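Local coordinates for methyl-accepting chemotaxis protein (Vibrio parahaemolyticus, PDB 4EXO) that probably senses small molecules such as pyruvate with its periplasmic PAS-like Cache domain and passes the signal to the chemotaxis machinery, at residues A[57-61]-A[71-75]; A[113-118]-A[142-146]. All blocks are in the same frame, centred on the assembly; numbering follows the deposited sequence.

Contact 1 of 2, residues A[57-61]-A[71-75]; sequences DGYFF and LHAIK. With PYR (pyruvic acid), chain B.
Ile74 drops its CG1 onto the ring of Tyr59 at one wall of the pyruvate pocket, where a Cache (PAS-like) domain pairs antiparallel edge strand 69-72 with strand 61-63. CG1 sits almost exactly over the ring centre, 3.4 Å from the centroid and 5° off the normal, a CH-pi contact. Ala73 CB packs beside Ile74, 3.8 Å from Tyr59 CB, and Ala73 N donates to Phe60 O at 3.2 Å. Leu71 CD1 reaches back over the backbone of Phe60 and Phe61, while the Phe60 ring leaves the pair to pack on Met24 of the second subunit.

Phe61 and His72 form a non-hydrogen-bonded pair whose side chains share the pocket face. With Phe61 CG held between its backbone N and carbonyl carbon (chi1 53°), the ring turns from the partner strand and lies against pyruvate, with CA of the ligand over one face. The His72 ring fits between Phe61 CB and the Tyr59 ring, its plane at 50° to the tyrosine. ND1 accepts from Lys75 N, which helps to hold the ring's rotation and is consistent with NE2 being the donor to pyruvate. Pyruvate OXT takes two hydrogen bonds, from Tyr59 OH at 2.6 Å and from His72 NE2 at 2.8 Å.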
loop_
_atom_site.group_PDB
_atom_site.type_symbol
_atom_site.label_atom_id
_atom_site.label_comp_id
_atom_site.label_asym_id
_atom_site.label_seq_id
_atom_site.Cartn_x
_atom_site.Cartn_y
_atom_site.Cartn_z
ATOM N N ASP A 57 -10.727 -6.220 -4.394
ATOM C CA ASP A 57 -10.369 -6.344 -5.818
ATOM C C ASP A 57 -8.982 -5.768 -6.132
ATOM O O ASP A 57 -8.647 -5.598 -7.288
ATOM C CB ASP A 57 -11.401 -5.600 -6.660
ATOM C CG ASP A 57 -12.755 -6.317 -6.677
ATOM O OD1 ASP A 57 -12.760 -7.552 -6.820
ATOM O OD2 ASP A 57 -13.796 -5.645 -6.558
ATOM N N GLY A 58 -8.220 -5.449 -5.097
ATOM C CA GLY A 58 -6.975 -4.686 -5.246
ATOM C C GLY A 58 -5.790 -5.547 -4.873
ATOM O O GLY A 58 -5.480 -5.682 -3.689
ATOM N N TYR A 59 -5.102 -6.119 -5.878
ATOM C CA TYR A 59 -4.080 -7.148 -5.648
ATOM C C TYR A 59 -2.969 -7.062 -6.695
ATOM O O TYR A 59 -3.116 -6.346 -7.707
ATOM C CB TYR A 59 -4.733 -8.564 -5.748
ATOM C CG TYR A 59 -5.289 -8.853 -7.148
ATOM C CD1 TYR A 59 -4.481 -9.429 -8.132
ATOM C CD2 TYR A 59 -6.608 -8.495 -7.489
ATOM C CE1 TYR A 59 -4.974 -9.696 -9.439
ATOM C CE2 TYR A 59 -7.143 -8.749 -8.789
ATOM C CZ TYR A 59 -6.299 -9.359 -9.755
ATOM O OH TYR A 59 -6.789 -9.604 -11.017
ATOM N N PHE A 60 -1.874 -7.796 -6.450
ATOM C CA PHE A 60 -0.737 -7.844 -7.376
ATOM C C PHE A 60 -0.662 -9.108 -8.232
ATOM O O PHE A 60 -1.081 -10.213 -7.799
ATOM C CB PHE A 60 0.580 -7.757 -6.606
ATOM C CG PHE A 60 0.832 -6.424 -5.998
ATOM C CD1 PHE A 60 1.309 -5.368 -6.778
ATOM C CD2 PHE A 60 0.610 -6.224 -4.639
ATOM C CE1 PHE A 60 1.564 -4.114 -6.223
ATOM C CE2 PHE A 60 0.861 -4.958 -4.042
ATOM C CZ PHE A 60 1.327 -3.890 -4.837
ATOM N N PHE A 61 -0.081 -8.930 -9.424
ATOM C CA PHE A 61 0.310 -10.020 -10.298
ATOM C C PHE A 61 1.712 -9.673 -10.837
ATOM O O PHE A 61 2.125 -8.502 -10.807
ATOM C CB PHE A 61 -0.710 -10.178 -11.467
ATOM C CG PHE A 61 -0.943 -8.898 -12.226
ATOM C CD1 PHE A 61 -0.008 -8.469 -13.196
ATOM C CD2 PHE A 61 -2.071 -8.107 -11.994
ATOM C CE1 PHE A 61 -0.222 -7.272 -13.901
ATOM C CE2 PHE A 61 -2.278 -6.894 -12.686
ATOM C CZ PHE A 61 -1.351 -6.484 -13.652
ATOM N N LEU A 71 3.835 -14.513 -10.484
ATOM C CA LEU A 71 3.027 -14.614 -9.257
ATOM C C LEU A 71 1.638 -14.145 -9.575
ATOM O O LEU A 71 1.462 -13.278 -10.448
ATOM C CB LEU A 71 3.657 -13.801 -8.127
ATOM C CG LEU A 71 3.653 -12.266 -8.279
ATOM C CD1 LEU A 71 2.450 -11.591 -7.545
ATOM C CD2 LEU A 71 4.966 -11.695 -7.742
ATOM N N HIS A 72 0.623 -14.719 -8.928
ATOM C CA HIS A 72 -0.735 -14.175 -9.104
ATOM C C HIS A 72 -1.477 -14.326 -7.770
ATOM O O HIS A 72 -1.627 -15.452 -7.263
ATOM C CB HIS A 72 -1.505 -14.867 -10.258
ATOM C CG HIS A 72 -2.621 -14.011 -10.783
ATOM N ND1 HIS A 72 -3.806 -13.816 -10.088
ATOM C CD2 HIS A 72 -2.673 -13.190 -11.861
ATOM C CE1 HIS A 72 -4.566 -12.963 -10.762
ATOM N NE2 HIS A 72 -3.898 -12.568 -11.839
ATOM N N ALA A 73 -1.884 -13.201 -7.180
ATOM C CA ALA A 73 -2.471 -13.216 -5.828
ATOM C C ALA A 73 -3.815 -13.955 -5.788
ATOM O O ALA A 73 -4.154 -14.557 -4.771
ATOM C CB ALA A 73 -2.686 -11.772 -5.306
ATOM N N ILE A 74 -4.582 -13.852 -6.868
ATOM C CA ILE A 74 -5.950 -14.388 -6.922
ATOM C C ILE A 74 -6.007 -15.835 -7.442
ATOM O O ILE A 74 -6.768 -16.670 -6.917
ATOM C CB ILE A 74 -6.850 -13.463 -7.788
ATOM C CG1 ILE A 74 -6.873 -12.013 -7.201
ATOM C CG2 ILE A 74 -8.292 -14.017 -7.985
ATOM C CD1 ILE A 74 -7.437 -11.909 -5.714
ATOM N N LYS A 75 -5.253 -16.103 -8.505
ATOM C CA LYS A 75 -5.304 -17.417 -9.153
ATOM C C LYS A 75 -3.877 -17.941 -9.270
ATOM O O LYS A 75 -3.245 -17.839 -10.359
ATOM C CB LYS A 75 -5.971 -17.298 -10.524
ATOM C CG LYS A 75 -6.284 -18.708 -11.191
ATOM C CD LYS A 75 -6.949 -18.501 -12.553
ATOM C CE LYS A 75 -7.210 -19.851 -13.261
ATOM N NZ LYS A 75 -7.974 -19.540 -14.511
HETATM C C PYR B . -4.505 -9.403 -13.772
HETATM O O PYR B . -5.132 -8.273 -14.022
HETATM O OXT PYR B . -4.827 -10.083 -12.689
HETATM C CA PYR B . -3.509 -9.895 -14.648
HETATM O O3 PYR B . -2.952 -11.002 -14.324
HETATM C CB PYR B . -3.092 -9.216 -15.946
#

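Contact 2 of 2, residues A[113-118]-A[142-146]; sequences WHKPTI and IYIDD. With PYR (pyruvic acid), chain B.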
loop_
_atom_site.group_PDB
_atom_site.type_symbol
_atom_site.label_atom_id
_atom_site.label_comp_id
_atom_site.label_asym_id
_atom_site.label_seq_id
_atom_site.Cartn_x
_atom_site.Cartn_y
_atom_site.Cartn_z
ATOM N N TRP A 113 -10.543 -8.173 -17.137
ATOM C CA TRP A 113 -9.977 -9.290 -16.416
ATOM C C TRP A 113 -11.001 -9.739 -15.362
ATOM O O TRP A 113 -11.898 -8.967 -14.945
ATOM C CB TRP A 113 -8.654 -8.884 -15.733
ATOM C CG TRP A 113 -7.818 -10.074 -15.346
ATOM C CD1 TRP A 113 -7.853 -10.755 -14.141
ATOM C CD2 TRP A 113 -6.840 -10.742 -16.158
ATOM N NE1 TRP A 113 -6.960 -11.803 -14.175
ATOM C CE2 TRP A 113 -6.309 -11.803 -15.386
ATOM C CE3 TRP A 113 -6.348 -10.528 -17.469
ATOM C CZ2 TRP A 113 -5.330 -12.681 -15.875
ATOM C CZ3 TRP A 113 -5.357 -11.402 -17.953
ATOM C CH2 TRP A 113 -4.849 -12.451 -17.153
ATOM N N HIS A 114 -10.846 -10.976 -14.910
ATOM C CA HIS A 114 -11.601 -11.466 -13.750
ATOM C C HIS A 114 -11.569 -10.409 -12.629
ATOM O O HIS A 114 -10.512 -9.889 -12.270
ATOM C CB HIS A 114 -10.959 -12.759 -13.262
ATOM C CG HIS A 114 -11.496 -13.261 -11.950
ATOM N ND1 HIS A 114 -10.884 -12.991 -10.744
ATOM C CD2 HIS A 114 -12.535 -14.083 -11.671
ATOM C CE1 HIS A 114 -11.538 -13.606 -9.772
ATOM N NE2 HIS A 114 -12.535 -14.294 -10.313
ATOM N N LYS A 115 -12.737 -10.106 -12.076
ATOM C CA LYS A 115 -12.847 -9.202 -10.941
ATOM C C LYS A 115 -13.279 -10.038 -9.701
ATOM O O LYS A 115 -14.375 -10.610 -9.703
ATOM C CB LYS A 115 -13.920 -8.150 -11.250
ATOM C CG LYS A 115 -14.177 -7.157 -10.116
ATOM C CD LYS A 115 -15.177 -6.070 -10.562
ATOM C CE LYS A 115 -15.450 -5.088 -9.434
ATOM N NZ LYS A 115 -16.408 -3.989 -9.828
ATOM N N PRO A 116 -12.414 -10.138 -8.671
ATOM C CA PRO A 116 -12.701 -11.043 -7.542
ATOM C C PRO A 116 -14.095 -10.904 -6.956
ATOM O O PRO A 116 -14.761 -11.935 -6.726
ATOM C CB PRO A 116 -11.613 -10.691 -6.521
ATOM C CG PRO A 116 -10.382 -10.381 -7.444
ATOM C CD PRO A 116 -11.034 -9.592 -8.619
ATOM N N THR A 117 -14.563 -9.683 -6.717
ATOM C CA THR A 117 -15.816 -9.525 -5.962
ATOM C C THR A 117 -17.080 -9.978 -6.720
ATOM O O THR A 117 -18.158 -10.028 -6.115
ATOM C CB THR A 117 -16.024 -8.075 -5.435
ATOM O OG1 THR A 117 -15.971 -7.137 -6.522
ATOM C CG2 THR A 117 -14.971 -7.706 -4.353
ATOM N N ILE A 118 -16.975 -10.254 -8.026
ATOM C CA ILE A 118 -18.121 -10.777 -8.810
ATOM C C ILE A 118 -17.781 -12.060 -9.563
ATOM O O ILE A 118 -18.628 -12.623 -10.275
ATOM C CB ILE A 118 -18.698 -9.730 -9.829
ATOM C CG1 ILE A 118 -17.619 -9.299 -10.858
ATOM C CG2 ILE A 118 -19.284 -8.528 -9.075
ATOM C CD1 ILE A 118 -18.167 -8.357 -12.029
ATOM N N ILE A 142 -7.205 -1.053 -10.947
ATOM C CA ILE A 142 -8.498 -0.663 -10.362
ATOM C C ILE A 142 -9.599 -1.012 -11.372
ATOM O O ILE A 142 -9.394 -0.859 -12.588
ATOM C CB ILE A 142 -8.502 0.838 -10.010
ATOM C CG1 ILE A 142 -7.449 1.113 -8.929
ATOM C CG2 ILE A 142 -9.873 1.315 -9.553
ATOM C CD1 ILE A 142 -7.360 2.550 -8.520
ATOM N N TYR A 143 -10.756 -1.466 -10.898
ATOM C CA TYR A 143 -11.835 -1.833 -11.838
ATOM C C TYR A 143 -12.678 -0.603 -12.166
ATOM O O TYR A 143 -12.946 0.217 -11.304
ATOM C CB TYR A 143 -12.662 -3.011 -11.294
ATOM C CG TYR A 143 -11.813 -4.283 -11.313
ATOM C CD1 TYR A 143 -11.862 -5.156 -12.415
ATOM C CD2 TYR A 143 -10.933 -4.584 -10.278
ATOM C CE1 TYR A 143 -11.070 -6.292 -12.470
ATOM C CE2 TYR A 143 -10.129 -5.724 -10.323
ATOM C CZ TYR A 143 -10.203 -6.572 -11.408
ATOM O OH TYR A 143 -9.415 -7.707 -11.458
ATOM N N ILE A 144 -13.043 -0.433 -13.423
ATOM C CA ILE A 144 -13.693 0.818 -13.813
ATOM C C ILE A 144 -15.165 0.640 -14.184
ATOM O O ILE A 144 -15.815 1.603 -14.628
ATOM C CB ILE A 144 -12.925 1.568 -14.927
ATOM C CG1 ILE A 144 -12.611 0.652 -16.107
ATOM C CG2 ILE A 144 -11.599 2.148 -14.389
ATOM C CD1 ILE A 144 -11.813 1.366 -17.167
ATOM N N ASP A 145 -15.690 -0.568 -13.989
ATOM C CA ASP A 145 -17.111 -0.837 -14.278
ATOM C C ASP A 145 -18.102 0.173 -13.666
ATOM O O ASP A 145 -19.169 0.403 -14.253
ATOM C CB ASP A 145 -17.537 -2.311 -14.050
ATOM C CG ASP A 145 -17.006 -2.921 -12.738
ATOM O OD1 ASP A 145 -16.073 -2.387 -12.086
ATOM O OD2 ASP A 145 -17.538 -3.990 -12.367
ATOM N N ASP A 146 -17.765 0.765 -12.515
ATOM C CA ASP A 146 -18.404 2.037 -12.093
ATOM C C ASP A 146 -18.163 3.175 -13.137
ATOM O O ASP A 146 -17.529 4.211 -12.875
ATOM C CB ASP A 146 -18.006 2.458 -10.652
ATOM C CG ASP A 146 -16.551 2.148 -10.318
ATOM O OD1 ASP A 146 -15.658 2.675 -11.024
ATOM O OD2 ASP A 146 -16.298 1.378 -9.354
HETATM C C PYR B . -4.505 -9.403 -13.772
HETATM O O PYR B . -5.132 -8.273 -14.022
HETATM O OXT PYR B . -4.827 -10.083 -12.689
HETATM C CA PYR B . -3.509 -9.895 -14.648
HETATM O O3 PYR B . -2.952 -11.002 -14.324
HETATM C CB PYR B . -3.092 -9.216 -15.946
HETATM O O HOH W 1 -16.562 -1.306 -8.688
#
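The wall of the pyruvate pocket formed by strand 108-115, an outermost strand of the sheet, is tied here to the C-terminal end of strand 136-143 by Tyr143 and Lys115. Tyr143 reaches across with its hydroxyl and donates to His114 O at 2.6 Å, arriving 20° out of the carbonyl plane. Lys115 slides past it in the opposite direction. Its CG is anti to the backbone N (chi1 178°) and the chain stays extended beyond it, which lays the methylenes over one face of the Tyr143 ring; CG stands 3.8 Å from the centroid in a CH-pi contact, and CB comes to 3.6 Å from CE1 of that ring. Pro116 CD approaches the phenol end obliquely.

In the five-stranded antiparallel sheet of this Cache domain the two segments are not neighbours: strand 120-131 lies between them, and Ala122 on it touches both Lys115 and Tyr143. The side chains therefore bridge across this intervening strand. At the outer end of the bridge Lys115 NZ meets the carboxylate of Asp145 in a two-pronged salt bridge, 2.8 Å to OD1 and 2.8 Å to OD2, each oxygen using its syn lone pair. A water accepts from NZ and donates to Asp146 OD2. At the inner end Tyr143 OH also bonds to Lys124 NZ, a residue that holds pyruvate. Trp113 spreads one ring face against the ligand, whose carboxylate carbon C lies 3.3 Å above the indole plane.

How the contacts relate
Both contacts belong to the same antiparallel sheet and both touch pyruvate, which contact 1 meets from the side of edge strand 69-72 and contact 2 from that of 108-115, the outermost strand at the other end. Contact 1 is largely buried and combines a strand pairing with aromatic and aliphatic packing; contact 2 runs from a buried tyrosine to a solvent-exposed salt bridge and joins strands that are not adjacent. Their centres lie 12 Å apart, and they meet directly: Asp57 OD2 is hydrogen-bonded to Thr117 OG1 at 2.6 Å, and the hydroxyls of Tyr59 and Tyr143 probably share a longer bond. That second link joins the tyrosine that binds the ligand to the one whose hydroxyl reaches His114 O.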